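Local coordinates for sulfoquinovosidase (Escherichia coli, PDB 5AEG), which hydrolyses sulfoquinovosyl diacylglycerides and simple sulfoquinovosides to sulfoquinovose, which the bacterium degrades by sulfoglycolysis as a source of carbon and sulfur, at residues Trp118-Ala123 with Pro210-Leu215; Gly143-Leu148 with Asn204-Ala209; Asp255-Gly260 with Val280-Ile285; Ser528-Met533 with Thr562-Thr567. All blocks are in the same frame, centred on the assembly; numbering follows the deposited sequence.

Contact 1: residues Trp118-Ala123 with Pro210-Leu215; sequences WLRLAA and PEYHEL
The guanidinium of R120 is held by two residues of the facing strand, E214 at its edge and Y212 on its face. The salt bridge is nearly straight: R120 NE donates its N-H to E214 OE2 at 2.7 Å and 170°. The oxygen lies in the guanidinium plane, but NE approaches it on the anti side and well out of the carboxylate plane; a weak bond from NH2 reaches the same oxygen. On Y212 the guanidinium lies flat, the two planes only 8° apart, with R120 CZ 4.0 Å from the ring centroid in an off-centre cation-pi contact. R120 CD adds a CH-pi contact over the same ring, which Y212 brings beneath the arginine chain by placing CG between its backbone N and carbonyl carbon (chi1 58°). A leucine in place of R120 would probably leave the E214 carboxylate without its charged mate and uncover the face of Y212.

Backbone hydrogen bonds define the antiparallel pairing. L119 and L215 exchange two of 2.9 Å each, L121 and H213 do the same, and A123 N donates to E211 O beyond the last bridge.

On the face bearing L119, L121, H213 and L215, L121 CD1 meets L215 CD1 at 4.0 Å. Past the strand end, A123 CB sits over the H213 ring, 3.7 Å from its centroid.

Segment 118-123 lies in the galactose mutarotase-like N-terminal domain and pairs there with strand 212-217, away from the annotated sites. Strand 116-122 pairs on its other edge with strand 39-49 and strand 212-217 with strand 203-206, while L119, L121 and L215 pack against strand 221-228.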
# COMPACT_ATOMS: atom_id res chain seq x y z
N TRP A 118 -22.07 12.76 8.14
CA TRP A 118 -20.89 13.62 8.31
C TRP A 118 -20.65 13.80 9.79
O TRP A 118 -21.57 14.27 10.50
CB TRP A 118 -21.06 14.97 7.68
CG TRP A 118 -21.35 15.05 6.23
CD1 TRP A 118 -20.44 15.46 5.23
CD2 TRP A 118 -22.58 14.74 5.53
NE1 TRP A 118 -21.04 15.41 4.01
CE2 TRP A 118 -22.35 15.00 4.15
CE3 TRP A 118 -23.84 14.33 5.93
CZ2 TRP A 118 -23.33 14.86 3.19
CZ3 TRP A 118 -24.80 14.17 4.99
CH2 TRP A 118 -24.55 14.44 3.61
N LEU A 119 -19.47 13.42 10.29
CA LEU A 119 -19.15 13.54 11.68
C LEU A 119 -17.90 14.34 11.84
O LEU A 119 -16.91 14.03 11.18
CB LEU A 119 -18.95 12.15 12.26
CG LEU A 119 -18.46 12.07 13.72
CD1 LEU A 119 -19.58 12.44 14.72
CD2 LEU A 119 -17.99 10.66 14.03
N ARG A 120 -17.94 15.38 12.69
CA ARG A 120 -16.77 16.18 13.04
C ARG A 120 -16.14 15.74 14.36
O ARG A 120 -16.79 15.59 15.44
CB ARG A 120 -17.01 17.71 13.01
CG ARG A 120 -17.63 18.23 11.74
CD ARG A 120 -17.79 19.72 11.72
NE ARG A 120 -18.13 20.15 10.39
CZ ARG A 120 -18.35 21.42 10.08
NH1 ARG A 120 -18.31 22.35 11.01
NH2 ARG A 120 -18.64 21.77 8.86
N LEU A 121 -14.84 15.54 14.28
CA LEU A 121 -13.99 15.32 15.38
C LEU A 121 -13.24 16.59 15.73
O LEU A 121 -12.75 17.33 14.89
CB LEU A 121 -12.97 14.19 15.11
CG LEU A 121 -13.54 12.86 14.62
CD1 LEU A 121 -12.38 11.89 14.42
CD2 LEU A 121 -14.52 12.27 15.60
N ALA A 122 -13.15 16.90 17.03
CA ALA A 122 -12.48 18.11 17.43
C ALA A 122 -10.93 17.93 17.02
O ALA A 122 -10.42 16.83 17.08
CB ALA A 122 -12.59 18.29 18.93
N ALA A 123 -10.30 19.02 16.69
CA ALA A 123 -8.88 19.06 16.47
C ALA A 123 -8.24 20.35 16.86
O ALA A 123 -8.94 21.33 17.03
CB ALA A 123 -8.62 18.84 14.97
N PRO A 210 -8.90 23.96 10.43
CA PRO A 210 -8.01 24.02 11.61
C PRO A 210 -8.58 23.47 12.89
O PRO A 210 -7.81 22.91 13.70
CB PRO A 210 -7.64 25.53 11.71
CG PRO A 210 -7.90 26.07 10.37
CD PRO A 210 -9.00 25.24 9.74
N GLU A 211 -9.90 23.57 13.10
CA GLU A 211 -10.53 23.12 14.40
C GLU A 211 -11.23 21.77 14.43
O GLU A 211 -11.69 21.31 15.46
CB GLU A 211 -11.50 24.21 14.94
CG GLU A 211 -10.86 25.60 15.14
CD GLU A 211 -9.83 25.64 16.30
OE1 GLU A 211 -9.85 24.77 17.21
OE2 GLU A 211 -8.90 26.52 16.27
N TYR A 212 -11.32 21.08 13.30
CA TYR A 212 -11.96 19.82 13.30
C TYR A 212 -11.57 18.98 12.04
O TYR A 212 -11.23 19.51 11.01
CB TYR A 212 -13.51 19.97 13.37
CG TYR A 212 -14.05 20.77 12.25
CD1 TYR A 212 -14.37 20.12 11.02
CD2 TYR A 212 -14.20 22.15 12.33
CE1 TYR A 212 -14.81 20.83 9.95
CE2 TYR A 212 -14.67 22.90 11.23
CZ TYR A 212 -14.99 22.19 10.05
OH TYR A 212 -15.42 22.77 8.95
N HIS A 213 -11.65 17.70 12.22
CA HIS A 213 -11.58 16.75 11.08
C HIS A 213 -13.02 16.40 10.70
O HIS A 213 -13.84 16.22 11.61
CB HIS A 213 -10.88 15.50 11.52
CG HIS A 213 -9.54 15.74 12.14
ND1 HIS A 213 -8.66 16.69 11.68
CD2 HIS A 213 -8.96 15.18 13.22
CE1 HIS A 213 -7.58 16.67 12.43
NE2 HIS A 213 -7.74 15.77 13.38
N GLU A 214 -13.33 16.26 9.44
CA GLU A 214 -14.72 15.88 9.11
C GLU A 214 -14.64 14.62 8.30
O GLU A 214 -13.97 14.59 7.22
CB GLU A 214 -15.41 16.96 8.28
CG GLU A 214 -16.90 16.60 7.99
CD GLU A 214 -17.68 17.77 7.45
OE1 GLU A 214 -17.58 18.00 6.23
OE2 GLU A 214 -18.33 18.50 8.22
N LEU A 215 -15.31 13.60 8.79
CA LEU A 215 -15.36 12.30 8.21
C LEU A 215 -16.74 12.10 7.58
O LEU A 215 -17.77 12.06 8.31
CB LEU A 215 -15.14 11.27 9.26
CG LEU A 215 -13.93 11.47 10.21
CD1 LEU A 215 -13.82 10.23 11.06
CD2 LEU A 215 -12.67 11.71 9.48

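Contact 2: residues Gly143-Leu148 with Asn204-Ala209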
# COMPACT_ATOMS: atom_id res chain seq x y z
N GLY A 143 -4.52 19.75 6.02
CA GLY A 143 -4.70 20.75 5.01
C GLY A 143 -5.52 20.29 3.81
O GLY A 143 -5.94 21.11 3.03
N LYS A 144 -5.83 19.00 3.68
CA LYS A 144 -6.47 18.50 2.49
C LYS A 144 -7.50 17.45 2.81
O LYS A 144 -7.40 16.75 3.85
CB LYS A 144 -5.43 17.80 1.57
CG LYS A 144 -4.32 18.67 1.03
CD LYS A 144 -4.86 19.59 -0.05
CE LYS A 144 -4.52 19.12 -1.47
NZ LYS A 144 -4.86 20.17 -2.47
N PRO A 145 -8.45 17.23 1.86
CA PRO A 145 -9.36 16.13 1.93
C PRO A 145 -8.89 14.92 1.13
O PRO A 145 -8.23 15.05 0.11
CB PRO A 145 -10.67 16.74 1.37
CG PRO A 145 -10.15 17.66 0.25
CD PRO A 145 -8.87 18.21 0.84
N PHE A 146 -9.24 13.76 1.64
CA PHE A 146 -8.88 12.46 1.04
C PHE A 146 -10.10 11.58 0.89
O PHE A 146 -10.49 10.84 1.82
CB PHE A 146 -7.76 11.75 1.79
CG PHE A 146 -6.47 12.53 1.75
CD1 PHE A 146 -6.28 13.58 2.65
CD2 PHE A 146 -5.48 12.25 0.82
CE1 PHE A 146 -5.15 14.34 2.62
CE2 PHE A 146 -4.34 13.05 0.76
CZ PHE A 146 -4.19 14.11 1.64
N PRO A 147 -10.67 11.60 -0.31
CA PRO A 147 -11.53 10.49 -0.66
C PRO A 147 -10.78 9.15 -0.51
O PRO A 147 -9.60 9.01 -0.94
CB PRO A 147 -11.83 10.74 -2.16
CG PRO A 147 -11.70 12.24 -2.29
CD PRO A 147 -10.46 12.49 -1.45
N LEU A 148 -11.49 8.17 -0.01
CA LEU A 148 -11.01 6.84 0.26
C LEU A 148 -11.79 5.80 -0.55
O LEU A 148 -12.82 5.19 -0.09
CB LEU A 148 -11.16 6.52 1.76
CG LEU A 148 -10.34 7.50 2.64
CD1 LEU A 148 -10.67 7.25 4.12
CD2 LEU A 148 -8.81 7.48 2.41
N ASN A 204 -14.79 10.01 2.77
CA ASN A 204 -13.96 11.11 2.50
C ASN A 204 -13.51 11.67 3.84
O ASN A 204 -14.35 12.11 4.65
CB ASN A 204 -14.70 12.20 1.72
CG ASN A 204 -13.76 13.33 1.30
OD1 ASN A 204 -12.84 13.67 2.00
ND2 ASN A 204 -14.02 13.93 0.20
N PHE A 205 -12.23 11.66 4.08
CA PHE A 205 -11.63 12.17 5.36
C PHE A 205 -11.06 13.51 5.11
O PHE A 205 -10.08 13.63 4.36
CB PHE A 205 -10.60 11.18 5.92
CG PHE A 205 -11.14 9.96 6.65
CD1 PHE A 205 -12.44 9.50 6.49
CD2 PHE A 205 -10.27 9.20 7.40
CE1 PHE A 205 -12.86 8.38 7.14
CE2 PHE A 205 -10.72 8.09 8.12
CZ PHE A 205 -12.01 7.65 7.96
N ASP A 206 -11.67 14.58 5.69
CA ASP A 206 -11.30 15.92 5.35
C ASP A 206 -10.49 16.50 6.52
O ASP A 206 -10.98 16.71 7.64
CB ASP A 206 -12.52 16.75 5.01
CG ASP A 206 -12.19 18.16 4.62
OD1 ASP A 206 -11.01 18.54 4.51
OD2 ASP A 206 -13.11 18.90 4.33
N PHE A 207 -9.20 16.73 6.27
CA PHE A 207 -8.28 17.23 7.27
C PHE A 207 -7.92 18.68 7.05
O PHE A 207 -6.88 19.15 7.53
CB PHE A 207 -7.02 16.30 7.33
CG PHE A 207 -7.32 14.89 7.66
CD1 PHE A 207 -7.84 14.53 8.90
CD2 PHE A 207 -7.10 13.88 6.74
CE1 PHE A 207 -8.07 13.23 9.20
CE2 PHE A 207 -7.38 12.59 7.00
CZ PHE A 207 -7.87 12.25 8.25
N SER A 208 -8.79 19.42 6.38
CA SER A 208 -8.54 20.80 5.92
C SER A 208 -8.76 21.85 7.02
O SER A 208 -8.11 22.90 7.07
CB SER A 208 -9.52 21.18 4.80
OG SER A 208 -9.12 20.41 3.71
N ALA A 209 -9.73 21.58 7.89
CA ALA A 209 -10.19 22.69 8.78
C ALA A 209 -9.33 22.73 10.04
O ALA A 209 -9.04 21.66 10.66
CB ALA A 209 -11.69 22.55 9.11
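L148 CD1 stands over the centre of the F205 ring, 3.6 Å from the centroid and only 9° off the ring normal, a CH-pi contact on the buried face of this antiparallel pair. Farther along that face F146 CD1 comes up to the edge of the F207 ring, 4.2 Å from CD2, the two side chains crossing at about a right angle. F146 and F205 form the hydrogen-bonded pair beneath, with F146 N to F205 O at 2.8 Å. Strand 129-133 covers L148, F205 and F207.

The opposite face, bearing P145, P147, N204 and D206, is partly exposed and looser: P147 CG merely lies beside N204 ND2 at 3.8 Å. Here D206 closes an Asx turn, its OD1 accepting from S208 OG at 2.8 Å and from S208 N at 3.0 Å. With CG anti to the backbone N (chi1 -179°), the carboxylate also reaches P145 CB. An alanine at D206 would remove both bonds and would probably set the S208 hydroxyl free to turn.

The chemistry is thus divided: aromatic and aliphatic groups bury one face of this edge of the mutarotase-like fold, while on the other a double-gripped carboxylate oxygen shapes the chain leaving the strand.

Contact 3: residues Asp255-Gly260 with Val280-Ile285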
# COMPACT_ATOMS: atom_id res chain seq x y z
N ASP A 255 19.10 -12.14 0.39
CA ASP A 255 20.29 -12.68 -0.25
C ASP A 255 20.61 -12.09 -1.63
O ASP A 255 21.63 -12.48 -2.27
CB ASP A 255 20.23 -14.19 -0.31
CG ASP A 255 20.23 -14.81 1.04
OD1 ASP A 255 20.64 -14.20 2.04
OD2 ASP A 255 19.78 -15.93 1.11
N GLY A 256 19.81 -11.15 -2.08
CA GLY A 256 20.16 -10.43 -3.30
C GLY A 256 18.96 -9.85 -4.01
O GLY A 256 17.89 -9.73 -3.42
N VAL A 257 19.15 -9.52 -5.30
CA VAL A 257 18.07 -8.93 -6.13
C VAL A 257 17.31 -10.03 -6.79
O VAL A 257 17.92 -11.02 -7.25
CB VAL A 257 18.58 -7.92 -7.16
CG1 VAL A 257 19.53 -8.49 -8.21
CG2 VAL A 257 17.41 -7.21 -7.86
N THR A 258 15.99 -9.83 -6.88
CA THR A 258 15.12 -10.70 -7.69
C THR A 258 15.02 -10.05 -9.09
O THR A 258 14.55 -8.90 -9.25
CB THR A 258 13.75 -10.87 -7.02
OG1 THR A 258 13.89 -11.61 -5.80
CG2 THR A 258 12.72 -11.56 -7.99
N LEU A 259 15.43 -10.78 -10.13
CA LEU A 259 15.49 -10.20 -11.47
C LEU A 259 14.17 -10.38 -12.17
O LEU A 259 13.68 -11.52 -12.26
CB LEU A 259 16.58 -10.86 -12.30
CG LEU A 259 17.97 -10.75 -11.79
CD1 LEU A 259 18.88 -11.72 -12.54
CD2 LEU A 259 18.53 -9.37 -11.92
N GLY A 260 13.57 -9.28 -12.64
CA GLY A 260 12.28 -9.30 -13.42
C GLY A 260 12.67 -9.55 -14.83
O GLY A 260 13.39 -8.78 -15.46
N VAL A 280 26.97 -10.06 -9.34
CA VAL A 280 25.67 -9.61 -8.77
C VAL A 280 25.13 -10.68 -7.83
O VAL A 280 25.11 -11.84 -8.17
CB VAL A 280 24.64 -9.23 -9.87
CG1 VAL A 280 23.35 -8.67 -9.24
CG2 VAL A 280 25.24 -8.21 -10.83
N LYS A 281 24.66 -10.27 -6.65
CA LYS A 281 23.98 -11.17 -5.75
C LYS A 281 22.53 -11.25 -6.21
O LYS A 281 21.79 -10.23 -6.10
CB LYS A 281 24.02 -10.67 -4.30
CG LYS A 281 25.39 -10.30 -3.74
CD LYS A 281 26.38 -11.42 -3.95
CE LYS A 281 27.62 -11.21 -3.08
NZ LYS A 281 28.50 -10.23 -3.77
N VAL A 282 22.14 -12.45 -6.63
CA VAL A 282 20.83 -12.70 -7.24
C VAL A 282 20.16 -13.75 -6.41
O VAL A 282 20.69 -14.86 -6.26
CB VAL A 282 20.93 -13.18 -8.70
CG1 VAL A 282 19.53 -13.39 -9.29
CG2 VAL A 282 21.62 -12.18 -9.58
N ASN A 283 18.99 -13.44 -5.86
CA ASN A 283 18.26 -14.41 -5.05
C ASN A 283 17.08 -15.04 -5.77
O ASN A 283 16.34 -15.91 -5.20
CB ASN A 283 17.81 -13.78 -3.74
CG ASN A 283 16.63 -12.81 -3.89
OD1 ASN A 283 16.32 -12.34 -4.98
ND2 ASN A 283 15.99 -12.52 -2.78
N GLY A 284 16.82 -14.56 -6.98
CA GLY A 284 15.55 -14.94 -7.63
C GLY A 284 15.38 -14.44 -9.03
O GLY A 284 16.00 -13.47 -9.44
N ILE A 285 14.44 -15.08 -9.70
CA ILE A 285 13.89 -14.70 -10.96
C ILE A 285 12.36 -14.59 -10.84
O ILE A 285 11.70 -15.54 -10.42
CB ILE A 285 14.20 -15.82 -11.98
CG1 ILE A 285 15.75 -15.88 -12.18
CG2 ILE A 285 13.52 -15.54 -13.31
CD1 ILE A 285 16.14 -17.01 -13.08
O HOH W 1 13.61 -10.65 -3.24
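T258 and N283 cross obliquely, and the hydroxyl of T258 donates through OG1 to N283 OD1 at 2.7 Å, tilted 23° from the amide carbonyl plane. N283 holds CG between the backbone N and the carbonyl carbon (chi1 74°), which swings the amide back over the neighbouring strand. A water joins the same two side chains, donating to T258 OG1 and accepting from N283 ND2; that nitrogen also donates to W252 O, so both ends of the buried amide are used.

These are adjacent parallel strands of the TIM barrel, joined through helix 265-277 as a beta-alpha-beta unit. Between V257 and T258 the register slips by one residue, a beta bulge: V257 N bonds K281 O and N283 N bonds V257 O, after which L259 N takes G284 O at 2.8 Å.

On the other face, L259 and V282 meet at about a right angle, CD1 to CG1 3.7 Å, while V257 CG1 approaches V280 CG1 obliquely at 4.0 Å. Helix 265-277 covers L259, V280 and V282 here. At G256, whose CA lies 3.2 Å from K281 O, a side chain would run into that carbonyl.

Contact 4: residues Ser528-Met533 with Thr562-Thr567; sequences SAFTPM and TTVFTT
V564 meets F530 across the contact: its CG1 branch, anti to the backbone N (chi1 170°), reaches F530 CZ at 3.6 Å and lies somewhat farther from CE2. The methyl thus meets the far end of the phenyl group, and F530 in turn rests on L609 of strand 607-609.

F565 follows and has the largest buried area of the helix residues in this contact. Its CG is also anti to the backbone N (chi1 170°), which carries the ring out from the helix into the bend of segment 528-533. Three backbone carbonyl oxygens lie round its rim, all near the ring plane: A529 O is 3.5 Å from CD1, T531 O is 3.2 Å from CE1, and P532 O is 3.9 Å from CZ. Such an in-plane approach sets the oxygens against the ring's C-H edge, which is slightly positive; A529 O and P532 O are buried with no hydrogen-bonding partner in the model. At the base of the ring, F565 CB packs on A529 CB at 4.3 Å.

The chain facing this ring bends through a type I beta turn from S528 to T531, closed by a weak T531 N to S528 O bond and fixed further by T531 OG1, which donates to S528 O at 2.7 Å in the carbonyl plane and on a lone pair. In the TIM-barrel domain this turn links helix 518-528 to strand 534-536, and helix 552-567 packs against it.

T566 and T567 each send a hydroxyl back to the carbonyl four residues earlier: T566 OG1 to T562 O at 3.0 Å, and T567 OG1 to T563 O at 2.7 Å.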
# COMPACT_ATOMS: atom_id res chain seq x y z
N SER A 528 16.51 1.25 -3.55
CA SER A 528 16.04 -0.03 -3.18
C SER A 528 16.99 -0.90 -2.34
O SER A 528 16.53 -1.73 -1.53
CB SER A 528 15.50 -0.83 -4.42
OG SER A 528 14.36 -0.16 -4.97
N ALA A 529 18.28 -0.69 -2.47
CA ALA A 529 19.26 -1.37 -1.63
C ALA A 529 19.14 -0.98 -0.15
O ALA A 529 19.68 -1.69 0.70
CB ALA A 529 20.67 -1.01 -2.12
N PHE A 530 18.44 0.13 0.14
CA PHE A 530 18.07 0.56 1.50
C PHE A 530 16.61 0.39 1.88
O PHE A 530 16.00 1.28 2.47
CB PHE A 530 18.63 1.98 1.72
CG PHE A 530 20.14 1.97 1.74
CD1 PHE A 530 20.83 1.73 2.93
CD2 PHE A 530 20.86 2.13 0.60
CE1 PHE A 530 22.21 1.72 3.00
CE2 PHE A 530 22.26 2.08 0.63
CZ PHE A 530 22.94 1.92 1.85
N THR A 531 16.06 -0.73 1.41
CA THR A 531 14.67 -1.13 1.67
C THR A 531 14.72 -2.63 1.96
O THR A 531 15.78 -3.26 1.78
CB THR A 531 13.69 -0.83 0.51
OG1 THR A 531 13.98 -1.71 -0.57
CG2 THR A 531 13.76 0.56 0.09
N PRO A 532 13.60 -3.24 2.42
CA PRO A 532 13.75 -4.64 2.69
C PRO A 532 13.71 -5.65 1.52
O PRO A 532 13.81 -6.90 1.74
CB PRO A 532 12.60 -4.95 3.69
CG PRO A 532 11.62 -3.93 3.47
CD PRO A 532 12.40 -2.66 3.05
N MET A 533 13.56 -5.19 0.28
CA MET A 533 13.49 -6.14 -0.84
C MET A 533 13.95 -5.42 -2.10
O MET A 533 13.51 -4.31 -2.34
CB MET A 533 12.07 -6.71 -0.97
CG MET A 533 11.91 -7.68 -2.12
SD MET A 533 10.32 -8.47 -2.00
CE MET A 533 10.27 -9.26 -3.62
N THR A 562 23.78 -4.57 -4.77
CA THR A 562 23.35 -5.81 -4.17
C THR A 562 24.32 -6.31 -3.10
O THR A 562 23.88 -6.99 -2.16
CB THR A 562 23.03 -6.95 -5.17
OG1 THR A 562 24.19 -7.29 -5.93
CG2 THR A 562 21.94 -6.49 -6.12
N THR A 563 25.60 -5.99 -3.24
CA THR A 563 26.54 -6.33 -2.16
C THR A 563 26.28 -5.45 -0.94
O THR A 563 26.37 -5.93 0.15
CB THR A 563 27.98 -6.21 -2.65
OG1 THR A 563 28.12 -7.08 -3.73
CG2 THR A 563 28.91 -6.65 -1.62
N VAL A 564 25.98 -4.19 -1.16
CA VAL A 564 25.53 -3.29 -0.05
C VAL A 564 24.36 -3.98 0.63
O VAL A 564 24.37 -4.18 1.85
CB VAL A 564 25.25 -1.88 -0.54
CG1 VAL A 564 24.57 -1.02 0.50
CG2 VAL A 564 26.59 -1.22 -1.05
N PHE A 565 23.33 -4.32 -0.15
CA PHE A 565 22.08 -4.78 0.42
C PHE A 565 22.33 -6.06 1.23
O PHE A 565 21.82 -6.24 2.38
CB PHE A 565 21.05 -5.04 -0.74
CG PHE A 565 19.81 -5.75 -0.31
CD1 PHE A 565 18.83 -5.05 0.36
CD2 PHE A 565 19.58 -7.05 -0.69
CE1 PHE A 565 17.64 -5.68 0.70
CE2 PHE A 565 18.40 -7.70 -0.39
CZ PHE A 565 17.41 -7.00 0.35
N THR A 566 23.06 -7.00 0.67
CA THR A 566 23.29 -8.29 1.33
C THR A 566 24.17 -8.13 2.60
O THR A 566 23.95 -8.82 3.57
CB THR A 566 23.89 -9.39 0.42
OG1 THR A 566 25.11 -8.93 -0.17
CG2 THR A 566 22.88 -9.76 -0.66
N THR A 567 25.05 -7.14 2.60
CA THR A 567 25.85 -6.84 3.79
C THR A 567 24.96 -6.43 4.99
O THR A 567 25.22 -6.80 6.16
CB THR A 567 26.85 -5.78 3.52
OG1 THR A 567 27.73 -6.19 2.45
CG2 THR A 567 27.72 -5.47 4.81

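Contact 1 closes the first long loop, bringing 118-123 against 210-215 across 86 intervening residues. Contact 2 is nested inside it, pairing 143-148 with 204-209; strands 203-206 and 212-217, consecutive in the chain, are sheet neighbours, and D206 N probably donates to E214 O. The chain then enters the TIM-barrel domain, where contact 3 closes a short beta-alpha-beta loop and contact 4, later in series, joins 528-533 to helix 552-567. Contacts 3 and 4 touch: K281 N and NZ reach T562 OG1 and T563 OG1. The two pairs lie on opposite sides of the chain's centre; contacts 2 and 4 are about 36 Å apart between centres.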